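Hsc70 cochaperone (SGT) (Aspergillus fumigatus, PDB 3SZ7) acts as a co-chaperone that preferentially binds tail-anchored proteins bound for the endoplasmic reticulum and hands them to the GET pathway, its TPR domain binding heat-shock chaperones. Local coordinates at residues 8-13 against 38-43; 32-37 against 48-53; 53-56 against 62-65; 67-72 against 87-92. All blocks are in the same frame, centred on the assembly; numbering follows the deposited sequence.

How the interactions relate
All four contacts pair helices of the TPR domain, and none is fully buried. Interaction 1 lies farthest from the centre of the chain and is van der Waals packing of one isoleucine against a capped helix start. Interactions 2 and 3 each set a tyrosine ring under a CB carbon; both use helix 45-57 and share Ala53. Interaction 2 adds an arginine-threonine bond. Interaction 4 is a surface salt bridge with a water, although it is nearest the chain centre. It shares helix 61-74 with interaction 3. Asp67, in 67-72, forms a salt bridge with Arg51 of interaction 2. Interactions 1 and 2 both use helix 27-40.

Interaction 1: 8-13 against 38-43; sequences TPESDK and LSIAPA
Ile40 pushes its side chain against the first turn of helix 9-23. Its two outer methyls divide the work. CG2 packs on Ser11 CB at 3.8 Å and lies 3.7 Å from Thr8 OG1. CD1 sits 3.8 Å from the backbone N of Ser11, and at the same distance from Glu10 CD. The split follows from the torsion: CG2 is anti to the backbone N and CG1 is beside it (chi1 -66°), which spreads the two branches over neighbouring residues.

Ser11 is the tight side. It is buried, its CB points toward Ile40, and the two CA atoms are 6.1 Å apart. Glu10 is the loose side. Its extended chain crosses Ile40 at about a right angle, touches it through CG and CD, and is exposed to solvent.

The start of the helix is closed by a capping box. Thr8 is the N-cap. Ser11 N donates to Thr8 OG1 at 3.2 Å, and Thr8 N donates to Ser11 OG at 2.9 Å. Ser11 OG is hydrogen-bonded to Tyr47 OH on helix 45-57, and Asp12 OD1 bonds the same hydroxyl.

The contact lies where the start of helix 9-23 meets the end of helix 27-40, the antiparallel pair of predicted TPR repeat 1. No hydrogen bond crosses between the segments. The polar groups are used within the cap and toward Tyr47, and the link to Ile40 is van der Waals packing.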
loop_
_atom_site.group_PDB
_atom_site.type_symbol
_atom_site.label_atom_id
_atom_site.label_comp_id
_atom_site.label_asym_id
_atom_site.label_seq_id
_atom_site.Cartn_x
_atom_site.Cartn_y
_atom_site.Cartn_z
ATOM N N THR A 8 -17.292 -6.778 -17.622
ATOM C CA THR A 8 -18.643 -7.164 -18.008
ATOM C C THR A 8 -19.522 -7.187 -16.760
ATOM O O THR A 8 -19.018 -7.078 -15.642
ATOM C CB THR A 8 -18.662 -8.555 -18.677
ATOM O OG1 THR A 8 -18.230 -9.548 -17.739
ATOM C CG2 THR A 8 -17.744 -8.580 -19.892
ATOM N N PRO A 9 -20.845 -7.318 -16.939
ATOM C CA PRO A 9 -21.684 -7.461 -15.746
ATOM C C PRO A 9 -21.223 -8.638 -14.889
ATOM O O PRO A 9 -21.310 -8.581 -13.663
ATOM C CB PRO A 9 -23.073 -7.728 -16.331
ATOM C CG PRO A 9 -23.047 -7.030 -17.651
ATOM C CD PRO A 9 -21.646 -7.222 -18.172
ATOM N N GLU A 10 -20.724 -9.687 -15.533
ATOM C CA GLU A 10 -20.239 -10.861 -14.814
ATOM C C GLU A 10 -18.994 -10.557 -13.980
ATOM O O GLU A 10 -18.914 -10.943 -12.812
ATOM C CB GLU A 10 -19.940 -12.004 -15.783
ATOM C CG GLU A 10 -19.542 -13.303 -15.096
ATOM C CD GLU A 10 -19.244 -14.418 -16.081
ATOM O OE1 GLU A 10 -19.237 -14.152 -17.303
ATOM O OE2 GLU A 10 -19.017 -15.562 -15.634
ATOM N N SER A 11 -18.015 -9.881 -14.573
ATOM C CA SER A 11 -16.793 -9.573 -13.834
ATOM C C SER A 11 -17.084 -8.634 -12.664
ATOM O O SER A 11 -16.499 -8.771 -11.589
ATOM C CB SER A 11 -15.694 -9.014 -14.749
ATOM O OG SER A 11 -16.019 -7.731 -15.249
ATOM N N ASP A 12 -18.006 -7.697 -12.866
ATOM C CA ASP A 12 -18.405 -6.788 -11.795
ATOM C C ASP A 12 -19.162 -7.503 -10.681
ATOM O O ASP A 12 -19.038 -7.139 -9.511
ATOM C CB ASP A 12 -19.243 -5.625 -12.331
ATOM C CG ASP A 12 -18.401 -4.564 -13.013
ATOM O OD1 ASP A 12 -17.221 -4.386 -12.629
ATOM O OD2 ASP A 12 -18.923 -3.897 -13.930
ATOM N N LYS A 13 -19.958 -8.509 -11.033
ATOM C CA LYS A 13 -20.632 -9.293 -10.006
ATOM C C LYS A 13 -19.577 -9.969 -9.140
ATOM O O LYS A 13 -19.643 -9.931 -7.912
ATOM C CB LYS A 13 -21.563 -10.344 -10.619
ATOM C CG LYS A 13 -22.409 -11.074 -9.587
ATOM C CD LYS A 13 -22.919 -12.404 -10.117
ATOM C CE LYS A 13 -21.767 -13.363 -10.379
ATOM N NZ LYS A 13 -22.242 -14.721 -10.765
ATOM N N LEU A 38 -10.595 -10.817 -12.800
ATOM C CA LEU A 38 -9.432 -10.485 -13.617
ATOM C C LEU A 38 -9.226 -11.439 -14.796
ATOM O O LEU A 38 -8.562 -11.093 -15.773
ATOM C CB LEU A 38 -8.173 -10.416 -12.751
ATOM C CG LEU A 38 -8.096 -9.162 -11.883
ATOM C CD1 LEU A 38 -7.102 -9.337 -10.741
ATOM C CD2 LEU A 38 -7.730 -7.958 -12.742
ATOM N N SER A 39 -9.789 -12.639 -14.711
ATOM C CA SER A 39 -9.677 -13.582 -15.817
ATOM C C SER A 39 -10.581 -13.147 -16.966
ATOM O O SER A 39 -10.356 -13.511 -18.119
ATOM C CB SER A 39 -10.015 -15.005 -15.371
ATOM O OG SER A 39 -11.391 -15.135 -15.062
ATOM N N ILE A 40 -11.603 -12.365 -16.638
ATOM C CA ILE A 40 -12.504 -11.801 -17.637
ATOM C C ILE A 40 -11.953 -10.487 -18.178
ATOM O O ILE A 40 -11.961 -10.250 -19.390
ATOM C CB ILE A 40 -13.894 -11.542 -17.034
ATOM C CG1 ILE A 40 -14.559 -12.865 -16.659
ATOM C CG2 ILE A 40 -14.758 -10.745 -18.000
ATOM C CD1 ILE A 40 -15.830 -12.701 -15.854
ATOM N N ALA A 41 -11.479 -9.638 -17.268
ATOM C CA ALA A 41 -10.917 -8.343 -17.625
ATOM C C ALA A 41 -9.508 -8.225 -17.065
ATOM O O ALA A 41 -9.300 -7.635 -16.002
ATOM C CB ALA A 41 -11.796 -7.218 -17.104
ATOM N N PRO A 42 -8.528 -8.796 -17.782
ATOM C CA PRO A 42 -7.146 -8.822 -17.290
ATOM C C PRO A 42 -6.597 -7.420 -17.010
ATOM O O PRO A 42 -6.940 -6.461 -17.703
ATOM C CB PRO A 42 -6.379 -9.491 -18.436
ATOM C CG PRO A 42 -7.412 -10.290 -19.172
ATOM C CD PRO A 42 -8.674 -9.488 -19.074
ATOM N N ALA A 43 -5.758 -7.312 -15.984
ATOM C CA ALA A 43 -5.098 -6.054 -15.641
ATOM C C ALA A 43 -6.044 -4.870 -15.402
ATOM O O ALA A 43 -5.646 -3.717 -15.546
ATOM C CB ALA A 43 -4.043 -5.699 -16.695
#

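Interaction 2: 32-37 against 48-53; sequences DLYTQA and LSNRAA
The ring of Tyr34 lies against Asn50 and Arg51. Asn50 CB sits over one face, 3.7 Å from the ring centroid and offset toward the rim, in a CH-pi contact. The Asn50 amide is turned 47° from the ring plane, and Asn50 ND2 is near Tyr34 CE1. Tyr34 CE2 is 3.3 Å from the backbone O of Asn50, and Tyr34 CD2 meets Arg51 CA obliquely at 3.5 Å. Tyr34 CG stands beside its own backbone N, which lays the ring along this backbone. The ring's hydroxyl is hydrogen-bonded to Asn19 on helix 9-23.

Helices 27-40 and 45-57 run antiparallel here, with segment axes 9.2 Å apart at closest. This is the antiparallel helix packing of a TPR superhelix, and it joins predicted repeats 1 and 2.

Arg51 takes a different course. CG is anti to the backbone N (chi1 -165°), and the first part of the chain passes Tyr34, with Arg51 CB 3.8 Å from Tyr34 CB. A bend at chi3 (64°) then turns the guanidinium toward Thr35. Arg51 NH1 donates to Thr35 OG1 at 2.9 Å, and the oxygen lies almost in the guanidinium plane. Thr35 OG1 also bonds the backbone O of Ile31 in its own helix. The guanidinium has a second partner in Asp67 of helix 61-74, which forms a salt bridge with NE.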
loop_
_atom_site.group_PDB
_atom_site.type_symbol
_atom_site.label_atom_id
_atom_site.label_comp_id
_atom_site.label_asym_id
_atom_site.label_seq_id
_atom_site.Cartn_x
_atom_site.Cartn_y
_atom_site.Cartn_z
ATOM N N ASP A 32 -9.578 -15.114 -4.545
ATOM C CA ASP A 32 -10.014 -15.984 -5.633
ATOM C C ASP A 32 -11.082 -15.333 -6.506
ATOM O O ASP A 32 -11.050 -15.468 -7.728
ATOM C CB ASP A 32 -10.507 -17.339 -5.124
ATOM C CG ASP A 32 -10.840 -18.292 -6.261
ATOM O OD1 ASP A 32 -9.899 -18.757 -6.937
ATOM O OD2 ASP A 32 -12.035 -18.569 -6.484
ATOM N N LEU A 33 -12.018 -14.624 -5.880
ATOM C CA LEU A 33 -13.093 -13.951 -6.606
ATOM C C LEU A 33 -12.593 -12.789 -7.468
ATOM O O LEU A 33 -13.057 -12.592 -8.593
ATOM C CB LEU A 33 -14.165 -13.464 -5.629
ATOM C CG LEU A 33 -14.997 -14.583 -4.984
ATOM C CD1 LEU A 33 -15.692 -14.095 -3.721
ATOM C CD2 LEU A 33 -16.003 -15.131 -5.985
ATOM N N TYR A 34 -11.650 -12.018 -6.939
ATOM C CA TYR A 34 -11.063 -10.923 -7.698
ATOM C C TYR A 34 -10.263 -11.483 -8.867
ATOM O O TYR A 34 -10.217 -10.889 -9.946
ATOM C CB TYR A 34 -10.141 -10.088 -6.808
ATOM C CG TYR A 34 -10.848 -9.269 -5.753
ATOM C CD1 TYR A 34 -12.079 -8.674 -6.005
ATOM C CD2 TYR A 34 -10.272 -9.077 -4.503
ATOM C CE1 TYR A 34 -12.717 -7.916 -5.037
ATOM C CE2 TYR A 34 -10.902 -8.322 -3.531
ATOM C CZ TYR A 34 -12.120 -7.746 -3.799
ATOM O OH TYR A 34 -12.731 -6.993 -2.826
ATOM N N THR A 35 -9.610 -12.617 -8.627
ATOM C CA THR A 35 -8.849 -13.306 -9.663
ATOM C C THR A 35 -9.768 -13.776 -10.791
ATOM O O THR A 35 -9.405 -13.710 -11.967
ATOM C CB THR A 35 -8.079 -14.507 -9.081
ATOM O OG1 THR A 35 -7.119 -14.041 -8.121
ATOM C CG2 THR A 35 -7.361 -15.281 -10.183
ATOM N N GLN A 36 -10.955 -14.254 -10.430
ATOM C CA GLN A 36 -11.949 -14.629 -11.435
ATOM C C GLN A 36 -12.395 -13.418 -12.249
ATOM O O GLN A 36 -12.576 -13.514 -13.460
ATOM C CB GLN A 36 -13.164 -15.292 -10.788
ATOM C CG GLN A 36 -12.878 -16.640 -10.162
ATOM C CD GLN A 36 -14.118 -17.253 -9.551
ATOM O OE1 GLN A 36 -14.094 -17.737 -8.420
ATOM N NE2 GLN A 36 -15.216 -17.228 -10.297
ATOM N N ALA A 37 -12.574 -12.282 -11.581
ATOM C CA ALA A 37 -12.946 -11.053 -12.271
ATOM C C ALA A 37 -11.839 -10.645 -13.238
ATOM O O ALA A 37 -12.103 -10.191 -14.353
ATOM C CB ALA A 37 -13.225 -9.940 -11.275
ATOM N N LEU A 48 -7.537 -5.104 -9.777
ATOM C CA LEU A 48 -6.177 -5.264 -9.259
ATOM C C LEU A 48 -6.004 -4.633 -7.888
ATOM O O LEU A 48 -5.401 -5.229 -6.991
ATOM C CB LEU A 48 -5.144 -4.679 -10.223
ATOM C CG LEU A 48 -4.826 -5.512 -11.464
ATOM C CD1 LEU A 48 -3.944 -4.715 -12.405
ATOM C CD2 LEU A 48 -4.150 -6.809 -11.049
ATOM N N SER A 49 -6.520 -3.420 -7.724
ATOM C CA SER A 49 -6.328 -2.706 -6.468
ATOM C C SER A 49 -7.141 -3.346 -5.355
ATOM O O SER A 49 -6.724 -3.346 -4.199
ATOM C CB SER A 49 -6.662 -1.227 -6.617
ATOM O OG SER A 49 -5.815 -0.637 -7.593
ATOM N N ASN A 50 -8.292 -3.911 -5.709
ATOM C CA ASN A 50 -9.059 -4.697 -4.751
ATOM C C ASN A 50 -8.337 -5.974 -4.325
ATOM O O ASN A 50 -8.290 -6.290 -3.143
ATOM C CB ASN A 50 -10.463 -5.008 -5.282
ATOM C CG ASN A 50 -11.407 -3.824 -5.166
ATOM O OD1 ASN A 50 -11.023 -2.751 -4.699
ATOM N ND2 ASN A 50 -12.645 -4.011 -5.603
ATOM N N ARG A 51 -7.764 -6.704 -5.277
ATOM C CA ARG A 51 -7.021 -7.907 -4.922
ATOM C C ARG A 51 -5.794 -7.558 -4.082
ATOM O O ARG A 51 -5.396 -8.321 -3.200
ATOM C CB ARG A 51 -6.622 -8.726 -6.157
ATOM C CG ARG A 51 -6.173 -10.139 -5.800
ATOM C CD ARG A 51 -5.985 -11.034 -7.017
ATOM N NE ARG A 51 -4.916 -10.553 -7.884
ATOM C CZ ARG A 51 -4.527 -11.167 -8.996
ATOM N NH1 ARG A 51 -5.118 -12.297 -9.376
ATOM N NH2 ARG A 51 -3.546 -10.652 -9.727
ATOM N N ALA A 52 -5.197 -6.403 -4.361
ATOM C CA ALA A 52 -4.077 -5.914 -3.555
ATOM C C ALA A 52 -4.493 -5.723 -2.101
ATOM O O ALA A 52 -3.735 -6.038 -1.188
ATOM C CB ALA A 52 -3.519 -4.613 -4.126
ATOM N N ALA A 53 -5.701 -5.212 -1.885
ATOM C CA ALA A 53 -6.187 -4.991 -0.527
ATOM C C ALA A 53 -6.329 -6.319 0.203
ATOM O O ALA A 53 -6.036 -6.419 1.403
ATOM C CB ALA A 53 -7.520 -4.252 -0.544
#

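Interaction 3: 53-56 against 62-65; sequences AAYS and EKAA
Lys63 runs from CB to CE across one face of the Tyr55 ring. Its CB lies over the ring centre, 3.6 Å from the centroid and only 8° off the normal, a CH-pi contact. CG bows away from the ring. CD returns, with Lys63 CD 3.6 Å from Tyr55 CE1. A bend at chi3 (78°) brings CE back over the ring to its hydroxyl end, with Lys63 CE 3.5 Å from Tyr55 CZ and 3.3 Å from Tyr55 OH. The further bend at chi4 (68°) turns only NZ, which points away from the ring. The aliphatic part of the lysine is thus spent on the aromatic face, although the residue is exposed.

Helices 45-57 and 61-74 are the two helices of a TPR hairpin in predicted repeat 2. Their backbones come close here, with the CA atoms of Tyr55 and Ala64 5.0 Å apart. The small side chain of Ala64 is consistent with so close an approach. Tyr55 CB packs on Ala64 CB at 3.8 Å and also meets the alanine's backbone N. Ser56 OG touches Ala64 CB at 3.2 Å and makes a weak hydrogen bond to Ala52 O within its own helix. Ala88 of helix 79-91 packs on Ala64 from the side opposite Tyr55 CB.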
loop_
_atom_site.group_PDB
_atom_site.type_symbol
_atom_site.label_atom_id
_atom_site.label_comp_id
_atom_site.label_asym_id
_atom_site.label_seq_id
_atom_site.Cartn_x
_atom_site.Cartn_y
_atom_site.Cartn_z
ATOM N N ALA A 53 -5.701 -5.212 -1.885
ATOM C CA ALA A 53 -6.187 -4.991 -0.527
ATOM C C ALA A 53 -6.329 -6.319 0.203
ATOM O O ALA A 53 -6.036 -6.419 1.403
ATOM C CB ALA A 53 -7.520 -4.252 -0.544
ATOM N N ALA A 54 -6.781 -7.338 -0.527
ATOM C CA ALA A 54 -6.974 -8.665 0.045
ATOM C C ALA A 54 -5.634 -9.317 0.371
ATOM O O ALA A 54 -5.484 -9.973 1.409
ATOM C CB ALA A 54 -7.785 -9.543 -0.911
ATOM N N TYR A 55 -4.655 -9.133 -0.510
ATOM C CA TYR A 55 -3.311 -9.623 -0.242
ATOM C C TYR A 55 -2.732 -8.941 1.000
ATOM O O TYR A 55 -2.188 -9.606 1.876
ATOM C CB TYR A 55 -2.400 -9.412 -1.450
ATOM C CG TYR A 55 -2.523 -10.497 -2.503
ATOM C CD1 TYR A 55 -2.511 -11.839 -2.148
ATOM C CD2 TYR A 55 -2.654 -10.175 -3.848
ATOM C CE1 TYR A 55 -2.622 -12.836 -3.108
ATOM C CE2 TYR A 55 -2.766 -11.162 -4.812
ATOM C CZ TYR A 55 -2.749 -12.489 -4.433
ATOM O OH TYR A 55 -2.860 -13.473 -5.389
ATOM N N SER A 56 -2.861 -7.619 1.075
ATOM C CA SER A 56 -2.355 -6.865 2.227
ATOM C C SER A 56 -3.001 -7.312 3.538
ATOM O O SER A 56 -2.318 -7.464 4.552
ATOM C CB SER A 56 -2.557 -5.358 2.039
ATOM O OG SER A 56 -1.612 -4.809 1.138
ATOM N N GLU A 62 4.215 -8.668 -0.722
ATOM C CA GLU A 62 4.848 -8.686 -2.040
ATOM C C GLU A 62 3.802 -8.843 -3.135
ATOM O O GLU A 62 3.866 -8.175 -4.172
ATOM C CB GLU A 62 5.908 -9.790 -2.145
ATOM C CG GLU A 62 7.078 -9.597 -1.193
ATOM C CD GLU A 62 8.266 -10.483 -1.530
ATOM O OE1 GLU A 62 8.246 -11.130 -2.598
ATOM O OE2 GLU A 62 9.223 -10.528 -0.726
ATOM N N LYS A 63 2.841 -9.731 -2.906
ATOM C CA LYS A 63 1.774 -9.935 -3.872
ATOM C C LYS A 63 0.901 -8.688 -3.970
ATOM O O LYS A 63 0.480 -8.302 -5.065
ATOM C CB LYS A 63 0.928 -11.158 -3.511
ATOM C CG LYS A 63 1.694 -12.476 -3.571
ATOM C CD LYS A 63 0.772 -13.651 -3.843
ATOM C CE LYS A 63 0.400 -13.724 -5.316
ATOM N NZ LYS A 63 1.570 -14.076 -6.169
ATOM N N ALA A 64 0.635 -8.062 -2.826
ATOM C CA ALA A 64 -0.110 -6.806 -2.803
ATOM C C ALA A 64 0.608 -5.748 -3.639
ATOM O O ALA A 64 -0.013 -5.054 -4.447
ATOM C CB ALA A 64 -0.287 -6.314 -1.359
ATOM N N ALA A 65 1.919 -5.632 -3.446
ATOM C CA ALA A 65 2.706 -4.646 -4.174
ATOM C C ALA A 65 2.682 -4.896 -5.683
ATOM O O ALA A 65 2.569 -3.960 -6.472
ATOM C CB ALA A 65 4.140 -4.612 -3.659
#

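Interaction 4: 67-72 against 87-92; sequences DAELAT and LARFDM
Glu69 and Arg89 meet through their ends alone, as a salt bridge between helices 61-74 and 79-91. The two side chains cross at about a right angle. Their flat groups are almost perpendicular too, with the carboxylate and guanidinium planes 88° apart. Arg89 NH2 donates to Glu69 OE2 at 3.1 Å, with an N-H...O angle of 166°. The oxygen sits at the guanidinium edge, almost in its plane. On the glutamate side the bond uses the anti lone pair of OE2, the one away from the other oxygen. The direct bridge is a single hydrogen bond, unlike a bidentate pair in which two oxygens face two nitrogens.

Both chains are extended as they reach across. In each, CG lies beside the backbone N. In both residues CB leaves the backbone to the side, and the extended chain carries the charged group across.

A water supplies a second link. It donates to Glu69 OE2 and accepts from Arg89 NE, at 2.9 Å from each. The water also lies at the guanidinium edge, in its plane. Arg89 NH1 is hydrogen-bonded to the backbone O of Gly97 in helix 95-109, so the arginine joins three helices.

This is a surface contact between predicted TPR repeats 2 and 3. Glu69 OE2 accepts from both NH2 and the water, which would hold the carboxylate oxygen near the guanidinium edge. The opposite charges, each partly exposed, probably add a modest, solvent-screened attraction between the repeats.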
loop_
_atom_site.group_PDB
_atom_site.type_symbol
_atom_site.label_atom_id
_atom_site.label_comp_id
_atom_site.label_asym_id
_atom_site.label_seq_id
_atom_site.Cartn_x
_atom_site.Cartn_y
_atom_site.Cartn_z
ATOM N N ASP A 67 0.309 -6.425 -7.482
ATOM C CA ASP A 67 -1.009 -6.034 -7.981
ATOM C C ASP A 67 -1.133 -4.518 -8.077
ATOM O O ASP A 67 -1.561 -3.981 -9.102
ATOM C CB ASP A 67 -2.123 -6.566 -7.082
ATOM C CG ASP A 67 -2.561 -7.961 -7.463
ATOM O OD1 ASP A 67 -2.026 -8.510 -8.455
ATOM O OD2 ASP A 67 -3.449 -8.507 -6.772
ATOM N N ALA A 68 -0.787 -3.827 -6.991
ATOM C CA ALA A 68 -0.904 -2.378 -6.965
ATOM C C ALA A 68 0.001 -1.732 -8.014
ATOM O O ALA A 68 -0.409 -0.804 -8.707
ATOM C CB ALA A 68 -0.610 -1.831 -5.558
ATOM N N GLU A 69 1.222 -2.237 -8.155
ATOM C CA GLU A 69 2.131 -1.695 -9.162
ATOM C C GLU A 69 1.548 -1.832 -10.558
ATOM O O GLU A 69 1.551 -0.881 -11.335
ATOM C CB GLU A 69 3.478 -2.399 -9.122
ATOM C CG GLU A 69 4.352 -1.974 -7.964
ATOM C CD GLU A 69 5.683 -2.680 -7.980
ATOM O OE1 GLU A 69 5.718 -3.849 -8.416
ATOM O OE2 GLU A 69 6.690 -2.068 -7.567
ATOM N N LEU A 70 1.062 -3.022 -10.878
ATOM C CA LEU A 70 0.488 -3.251 -12.197
ATOM C C LEU A 70 -0.671 -2.290 -12.452
ATOM O O LEU A 70 -0.807 -1.751 -13.549
ATOM C CB LEU A 70 0.036 -4.703 -12.357
ATOM C CG LEU A 70 -0.489 -5.008 -13.766
ATOM C CD1 LEU A 70 0.577 -4.674 -14.800
ATOM C CD2 LEU A 70 -0.921 -6.466 -13.870
ATOM N N ALA A 71 -1.495 -2.066 -11.435
ATOM C CA ALA A 71 -2.582 -1.097 -11.554
ATOM C C ALA A 71 -2.071 0.313 -11.847
ATOM O O ALA A 71 -2.666 1.032 -12.648
ATOM C CB ALA A 71 -3.449 -1.101 -10.308
ATOM N N THR A 72 -0.978 0.713 -11.200
ATOM C CA THR A 72 -0.413 2.039 -11.430
ATOM C C THR A 72 0.246 2.139 -12.798
ATOM O O THR A 72 0.379 3.234 -13.347
ATOM C CB THR A 72 0.622 2.448 -10.353
ATOM O OG1 THR A 72 1.745 1.556 -10.394
ATOM C CG2 THR A 72 -0.008 2.435 -8.971
ATOM N N LEU A 87 0.999 1.456 0.974
ATOM C CA LEU A 87 0.849 0.624 2.165
ATOM C C LEU A 87 1.631 -0.677 2.030
ATOM O O LEU A 87 2.287 -1.113 2.965
ATOM C CB LEU A 87 -0.629 0.338 2.449
ATOM C CG LEU A 87 -0.925 -0.415 3.748
ATOM C CD1 LEU A 87 -0.327 0.313 4.945
ATOM C CD2 LEU A 87 -2.431 -0.585 3.932
ATOM N N ALA A 88 1.552 -1.307 0.865
ATOM C CA ALA A 88 2.274 -2.551 0.653
ATOM C C ALA A 88 3.779 -2.352 0.821
ATOM O O ALA A 88 4.455 -3.163 1.460
ATOM C CB ALA A 88 1.942 -3.150 -0.724
ATOM N N ARG A 89 4.311 -1.275 0.255
ATOM C CA ARG A 89 5.744 -1.004 0.392
ATOM C C ARG A 89 6.101 -0.668 1.837
ATOM O O ARG A 89 7.146 -1.080 2.338
ATOM C CB ARG A 89 6.173 0.123 -0.545
ATOM C CG ARG A 89 6.144 -0.276 -2.024
ATOM C CD ARG A 89 6.622 0.855 -2.925
ATOM N NE ARG A 89 6.752 0.432 -4.319
ATOM C CZ ARG A 89 6.930 1.273 -5.334
ATOM N NH1 ARG A 89 6.995 2.579 -5.106
ATOM N NH2 ARG A 89 7.039 0.814 -6.578
ATOM N N PHE A 90 5.223 0.074 2.503
ATOM C CA PHE A 90 5.436 0.420 3.902
ATOM C C PHE A 90 5.553 -0.854 4.727
ATOM O O PHE A 90 6.439 -0.978 5.577
ATOM C CB PHE A 90 4.274 1.286 4.404
ATOM C CG PHE A 90 4.468 1.820 5.793
ATOM C CD1 PHE A 90 4.206 1.027 6.900
ATOM C CD2 PHE A 90 4.906 3.116 5.989
ATOM C CE1 PHE A 90 4.384 1.525 8.176
ATOM C CE2 PHE A 90 5.091 3.621 7.266
ATOM C CZ PHE A 90 4.823 2.823 8.360
ATOM N N ASP A 91 4.673 -1.817 4.447
ATOM C CA ASP A 91 4.639 -3.076 5.187
ATOM C C ASP A 91 5.823 -3.982 4.836
ATOM O O ASP A 91 6.110 -4.953 5.541
ATOM C CB ASP A 91 3.312 -3.802 4.947
ATOM C CG ASP A 91 2.133 -3.093 5.597
ATOM O OD1 ASP A 91 2.350 -2.307 6.548
ATOM O OD2 ASP A 91 0.983 -3.330 5.165
ATOM N N MET A 92 6.515 -3.660 3.747
ATOM C CA MET A 92 7.758 -4.355 3.413
ATOM C C MET A 92 8.985 -3.590 3.917
ATOM O O MET A 92 10.119 -3.954 3.608
ATOM C CB MET A 92 7.863 -4.590 1.900
ATOM C CG MET A 92 6.820 -5.542 1.353
ATOM S SD MET A 92 7.072 -5.972 -0.380
ATOM C CE MET A 92 6.776 -4.400 -1.172
HETATM O O HOH W 1 7.180 -2.405 -4.695
#